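Local coordinates for protein cruciform cutting endonuclease 1, mitochondrial (PDB 1KCF) that resolves Holliday junctions as a homodimeric endonuclease, cutting four-way DNA junctions at the point of strand exchange and probably serving the maintenance of mitochondrial DNA, at residues S40-Y54 and L105-Q119. Sequence-based numbering, arbitrary orientation.
Sequences SRVLGIDLGIKNFSY and LHEKFNPHVILMERQ
Strands 42-47 and 113-118 pair in parallel at the heart of the RNase H-like sheet of this RuvC-family resolvase, and the end of helix 91-109, which leads into the second strand, packs on one face of the pair. Backbone bonds run from His112 N to Arg41 O, through Leu43 N to Val113 O (2.8 Å), as far as Gln119 N to Leu47 O. Leu43, Ile45 and Leu47 all turn to the face that carries Ile114 and Met116. There Ile45 and Leu105 meet tip to tip, their CD1 atoms a tight 3.5 Å apart, and Phe52 CZ touches the same Leu105 methyl. The Leu43 side chain crosses that of Phe109 at about a right angle, with CD1 against CD1 of the ring, while CD2 lies near Pro111 CG. Phe109 puts CE1 over one face of the Tyr54 ring, the planes inclined by 44°. The Met116 chain bends at its thioether, and Leu47 CD1 rests 3.6 Å from Met116 CG.

The other face holds the metal site. Asp46, a magnesium ligand, lies close to Asp230 of helix 224-253, the second ligand, and its carboxylate stacks on the Gln119 amide with planes 24° apart. A bend at chi2 (68°) folds Gln119 back to that position; its buried OE1 has no hydrogen-bond partner in the model.

At the start of the pair, Arg41 reaches back to the helix end. Its CD sits over a face of the His112 ring, NE gives Asn110 O a nearly straight bond in the guanidinium plane, and Arg41 NH2 meets Phe109 O at 2.7 Å, tilted out of that plane.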
# COMPACT_ATOMS: atom_id res chain seq x y z
N SER A 40 0.60 18.80 -19.36
CA SER A 40 -0.54 19.62 -18.96
C SER A 40 -1.26 18.85 -17.86
O SER A 40 -1.22 17.62 -17.82
CB SER A 40 -1.49 19.85 -20.15
OG SER A 40 -2.05 18.64 -20.62
N ARG A 41 -1.89 19.58 -16.95
CA ARG A 41 -2.61 18.97 -15.84
C ARG A 41 -1.72 17.96 -15.11
O ARG A 41 -2.06 16.78 -14.97
CB ARG A 41 -3.89 18.30 -16.34
CG ARG A 41 -4.80 19.23 -17.14
CD ARG A 41 -6.15 18.59 -17.45
NE ARG A 41 -7.04 18.58 -16.29
CZ ARG A 41 -7.65 19.67 -15.81
NH1 ARG A 41 -7.48 20.84 -16.40
NH2 ARG A 41 -8.44 19.57 -14.75
N VAL A 42 -0.57 18.44 -14.65
CA VAL A 42 0.38 17.62 -13.94
C VAL A 42 0.17 17.80 -12.44
O VAL A 42 0.29 18.91 -11.91
CB VAL A 42 1.82 18.03 -14.30
CG1 VAL A 42 2.82 17.16 -13.55
CG2 VAL A 42 2.03 17.90 -15.81
N LEU A 43 -0.16 16.71 -11.75
CA LEU A 43 -0.39 16.77 -10.31
C LEU A 43 0.80 16.20 -9.53
O LEU A 43 1.00 14.98 -9.49
CB LEU A 43 -1.66 16.01 -9.94
CG LEU A 43 -1.99 16.00 -8.44
CD1 LEU A 43 -2.33 17.41 -7.97
CD2 LEU A 43 -3.16 15.06 -8.17
N GLY A 44 1.58 17.08 -8.92
CA GLY A 44 2.72 16.65 -8.14
C GLY A 44 2.30 16.44 -6.70
O GLY A 44 1.70 17.34 -6.09
N ILE A 45 2.60 15.27 -6.14
CA ILE A 45 2.22 14.97 -4.77
C ILE A 45 3.37 14.56 -3.86
O ILE A 45 4.19 13.71 -4.19
CB ILE A 45 1.17 13.84 -4.73
CG1 ILE A 45 -0.11 14.30 -5.42
CG2 ILE A 45 0.90 13.44 -3.29
CD1 ILE A 45 -1.16 13.22 -5.54
N ASP A 46 3.42 15.21 -2.70
CA ASP A 46 4.43 14.93 -1.68
C ASP A 46 3.71 14.14 -0.60
O ASP A 46 2.99 14.73 0.21
CB ASP A 46 4.97 16.23 -1.09
CG ASP A 46 6.40 16.48 -1.46
OD1 ASP A 46 7.22 15.55 -1.30
OD2 ASP A 46 6.71 17.60 -1.90
N LEU A 47 3.91 12.83 -0.59
CA LEU A 47 3.24 11.96 0.38
C LEU A 47 3.56 12.25 1.84
O LEU A 47 4.72 12.26 2.26
CB LEU A 47 3.54 10.50 0.08
CG LEU A 47 2.94 9.94 -1.21
CD1 LEU A 47 3.45 8.52 -1.42
CD2 LEU A 47 1.42 9.96 -1.12
N GLY A 48 2.49 12.46 2.60
CA GLY A 48 2.59 12.73 4.02
C GLY A 48 1.16 12.72 4.52
O GLY A 48 0.23 12.84 3.73
N ILE A 49 0.96 12.57 5.82
CA ILE A 49 -0.40 12.56 6.35
C ILE A 49 -0.73 13.91 6.98
O ILE A 49 -1.72 14.54 6.62
CB ILE A 49 -0.59 11.43 7.38
CG1 ILE A 49 -0.38 10.08 6.68
CG2 ILE A 49 -1.98 11.49 7.98
CD1 ILE A 49 -0.45 8.88 7.59
N LYS A 50 0.12 14.37 7.89
CA LYS A 50 -0.13 15.65 8.54
C LYS A 50 0.40 16.81 7.71
O LYS A 50 0.12 17.98 8.01
CB LYS A 50 0.45 15.66 9.95
CG LYS A 50 -0.23 14.64 10.87
CD LYS A 50 0.20 14.76 12.31
CE LYS A 50 -0.51 13.72 13.18
NZ LYS A 50 -0.15 13.83 14.62
N ASN A 51 1.16 16.50 6.67
CA ASN A 51 1.70 17.53 5.79
C ASN A 51 1.67 17.08 4.33
O ASN A 51 2.67 17.16 3.61
CB ASN A 51 3.12 17.93 6.19
CG ASN A 51 4.12 16.80 6.03
OD1 ASN A 51 5.33 17.03 6.04
ND2 ASN A 51 3.63 15.58 5.89
N PHE A 52 0.51 16.60 3.91
CA PHE A 52 0.31 16.16 2.53
C PHE A 52 0.43 17.42 1.69
O PHE A 52 -0.22 18.43 1.98
CB PHE A 52 -1.10 15.56 2.38
CG PHE A 52 -1.41 15.08 0.99
CD1 PHE A 52 -0.99 13.83 0.55
CD2 PHE A 52 -2.14 15.88 0.11
CE1 PHE A 52 -1.29 13.38 -0.74
CE2 PHE A 52 -2.45 15.45 -1.17
CZ PHE A 52 -2.02 14.19 -1.60
N SER A 53 1.26 17.39 0.67
CA SER A 53 1.42 18.56 -0.18
C SER A 53 1.21 18.18 -1.64
O SER A 53 1.54 17.08 -2.06
CB SER A 53 2.81 19.17 0.01
OG SER A 53 2.94 20.36 -0.75
N TYR A 54 0.66 19.11 -2.41
CA TYR A 54 0.42 18.87 -3.83
C TYR A 54 0.53 20.16 -4.62
O TYR A 54 0.30 21.25 -4.09
CB TYR A 54 -0.97 18.25 -4.03
CG TYR A 54 -2.11 19.20 -3.75
CD1 TYR A 54 -2.54 20.11 -4.71
CD2 TYR A 54 -2.76 19.21 -2.51
CE1 TYR A 54 -3.58 21.01 -4.46
CE2 TYR A 54 -3.79 20.10 -2.24
CZ TYR A 54 -4.20 21.00 -3.22
OH TYR A 54 -5.22 21.89 -2.98
N LEU A 105 -8.79 13.74 -5.22
CA LEU A 105 -7.80 14.29 -6.14
C LEU A 105 -8.22 14.14 -7.61
O LEU A 105 -7.92 15.01 -8.44
CB LEU A 105 -6.43 13.63 -5.92
CG LEU A 105 -5.76 13.77 -4.54
CD1 LEU A 105 -4.46 12.97 -4.52
CD2 LEU A 105 -5.49 15.23 -4.21
N HIS A 106 -8.91 13.05 -7.93
CA HIS A 106 -9.36 12.82 -9.31
C HIS A 106 -10.53 13.71 -9.70
O HIS A 106 -10.58 14.23 -10.81
CB HIS A 106 -9.76 11.35 -9.50
CG HIS A 106 -8.60 10.44 -9.75
ND1 HIS A 106 -7.87 10.46 -10.92
CD2 HIS A 106 -8.02 9.50 -8.96
CE1 HIS A 106 -6.89 9.58 -10.84
NE2 HIS A 106 -6.96 8.98 -9.66
N GLU A 107 -11.46 13.89 -8.77
CA GLU A 107 -12.65 14.69 -9.01
C GLU A 107 -12.35 16.18 -9.01
O GLU A 107 -12.99 16.96 -9.73
CB GLU A 107 -13.71 14.38 -7.96
N LYS A 108 -11.38 16.58 -8.21
CA LYS A 108 -11.02 17.99 -8.09
C LYS A 108 -10.02 18.48 -9.13
O LYS A 108 -10.07 19.64 -9.54
CB LYS A 108 -10.47 18.26 -6.68
CG LYS A 108 -10.13 19.71 -6.41
CD LYS A 108 -9.82 19.94 -4.94
CE LYS A 108 -9.49 21.40 -4.68
NZ LYS A 108 -9.31 21.69 -3.23
N PHE A 109 -9.13 17.60 -9.57
CA PHE A 109 -8.11 18.00 -10.54
C PHE A 109 -8.17 17.27 -11.87
O PHE A 109 -7.73 17.81 -12.89
CB PHE A 109 -6.73 17.82 -9.91
CG PHE A 109 -6.57 18.54 -8.60
CD1 PHE A 109 -6.04 17.88 -7.49
CD2 PHE A 109 -6.96 19.87 -8.47
CE1 PHE A 109 -5.92 18.54 -6.27
CE2 PHE A 109 -6.84 20.54 -7.26
CZ PHE A 109 -6.32 19.87 -6.16
N ASN A 110 -8.70 16.05 -11.87
CA ASN A 110 -8.79 15.27 -13.10
C ASN A 110 -7.46 15.41 -13.85
O ASN A 110 -7.42 15.97 -14.95
CB ASN A 110 -9.93 15.79 -13.96
CG ASN A 110 -10.52 14.73 -14.85
OD1 ASN A 110 -11.11 13.76 -14.36
ND2 ASN A 110 -10.37 14.89 -16.15
N PRO A 111 -6.36 14.90 -13.27
CA PRO A 111 -5.02 14.97 -13.87
C PRO A 111 -4.73 14.07 -15.06
O PRO A 111 -5.36 13.02 -15.24
CB PRO A 111 -4.10 14.63 -12.69
CG PRO A 111 -4.95 14.87 -11.46
CD PRO A 111 -6.28 14.35 -11.91
N HIS A 112 -3.76 14.49 -15.86
CA HIS A 112 -3.32 13.72 -17.01
C HIS A 112 -2.11 12.94 -16.51
O HIS A 112 -1.78 11.87 -17.02
CB HIS A 112 -2.89 14.63 -18.16
CG HIS A 112 -4.03 15.33 -18.84
ND1 HIS A 112 -5.30 14.81 -18.88
CD2 HIS A 112 -4.07 16.48 -19.55
CE1 HIS A 112 -6.08 15.62 -19.58
NE2 HIS A 112 -5.35 16.64 -20.00
N VAL A 113 -1.44 13.51 -15.51
CA VAL A 113 -0.26 12.89 -14.93
C VAL A 113 -0.22 13.14 -13.43
O VAL A 113 -0.58 14.22 -12.95
CB VAL A 113 1.04 13.47 -15.54
CG1 VAL A 113 2.26 12.82 -14.90
CG2 VAL A 113 1.06 13.25 -17.05
N ILE A 114 0.20 12.12 -12.69
CA ILE A 114 0.32 12.23 -11.24
C ILE A 114 1.73 11.82 -10.87
O ILE A 114 2.15 10.70 -11.17
CB ILE A 114 -0.67 11.31 -10.51
CG1 ILE A 114 -2.10 11.74 -10.82
CG2 ILE A 114 -0.42 11.37 -9.00
CD1 ILE A 114 -3.15 10.79 -10.28
N LEU A 115 2.44 12.74 -10.24
CA LEU A 115 3.81 12.51 -9.80
C LEU A 115 3.80 12.27 -8.29
O LEU A 115 3.29 13.09 -7.52
CB LEU A 115 4.67 13.73 -10.12
CG LEU A 115 4.58 14.25 -11.56
CD1 LEU A 115 5.48 15.45 -11.69
CD2 LEU A 115 4.97 13.16 -12.55
N MET A 116 4.37 11.15 -7.88
CA MET A 116 4.39 10.80 -6.47
C MET A 116 5.80 10.69 -5.91
O MET A 116 6.67 10.05 -6.49
CB MET A 116 3.63 9.49 -6.26
CG MET A 116 3.02 9.32 -4.88
SD MET A 116 2.07 7.78 -4.78
CE MET A 116 0.54 8.29 -5.55
N GLU A 117 6.00 11.33 -4.77
CA GLU A 117 7.28 11.31 -4.10
C GLU A 117 6.97 11.39 -2.61
O GLU A 117 5.96 11.96 -2.23
CB GLU A 117 8.09 12.53 -4.55
CG GLU A 117 9.51 12.58 -4.06
CD GLU A 117 10.34 13.59 -4.85
OE1 GLU A 117 11.06 14.39 -4.21
OE2 GLU A 117 10.26 13.59 -6.10
N ARG A 118 7.79 10.77 -1.78
CA ARG A 118 7.56 10.82 -0.35
C ARG A 118 8.00 12.18 0.16
O ARG A 118 8.99 12.74 -0.32
CB ARG A 118 8.35 9.74 0.39
CG ARG A 118 7.83 8.33 0.23
CD ARG A 118 8.74 7.35 0.97
NE ARG A 118 8.24 5.98 0.92
CZ ARG A 118 8.14 5.25 -0.19
NH1 ARG A 118 8.52 5.76 -1.36
NH2 ARG A 118 7.66 4.02 -0.13
N GLN A 119 7.27 12.72 1.13
CA GLN A 119 7.65 14.00 1.69
C GLN A 119 8.98 13.80 2.41
O GLN A 119 9.36 12.67 2.73
CB GLN A 119 6.59 14.48 2.69
CG GLN A 119 6.95 15.78 3.38
CD GLN A 119 6.95 16.97 2.44
OE1 GLN A 119 5.89 17.42 2.00
NE2 GLN A 119 8.14 17.48 2.12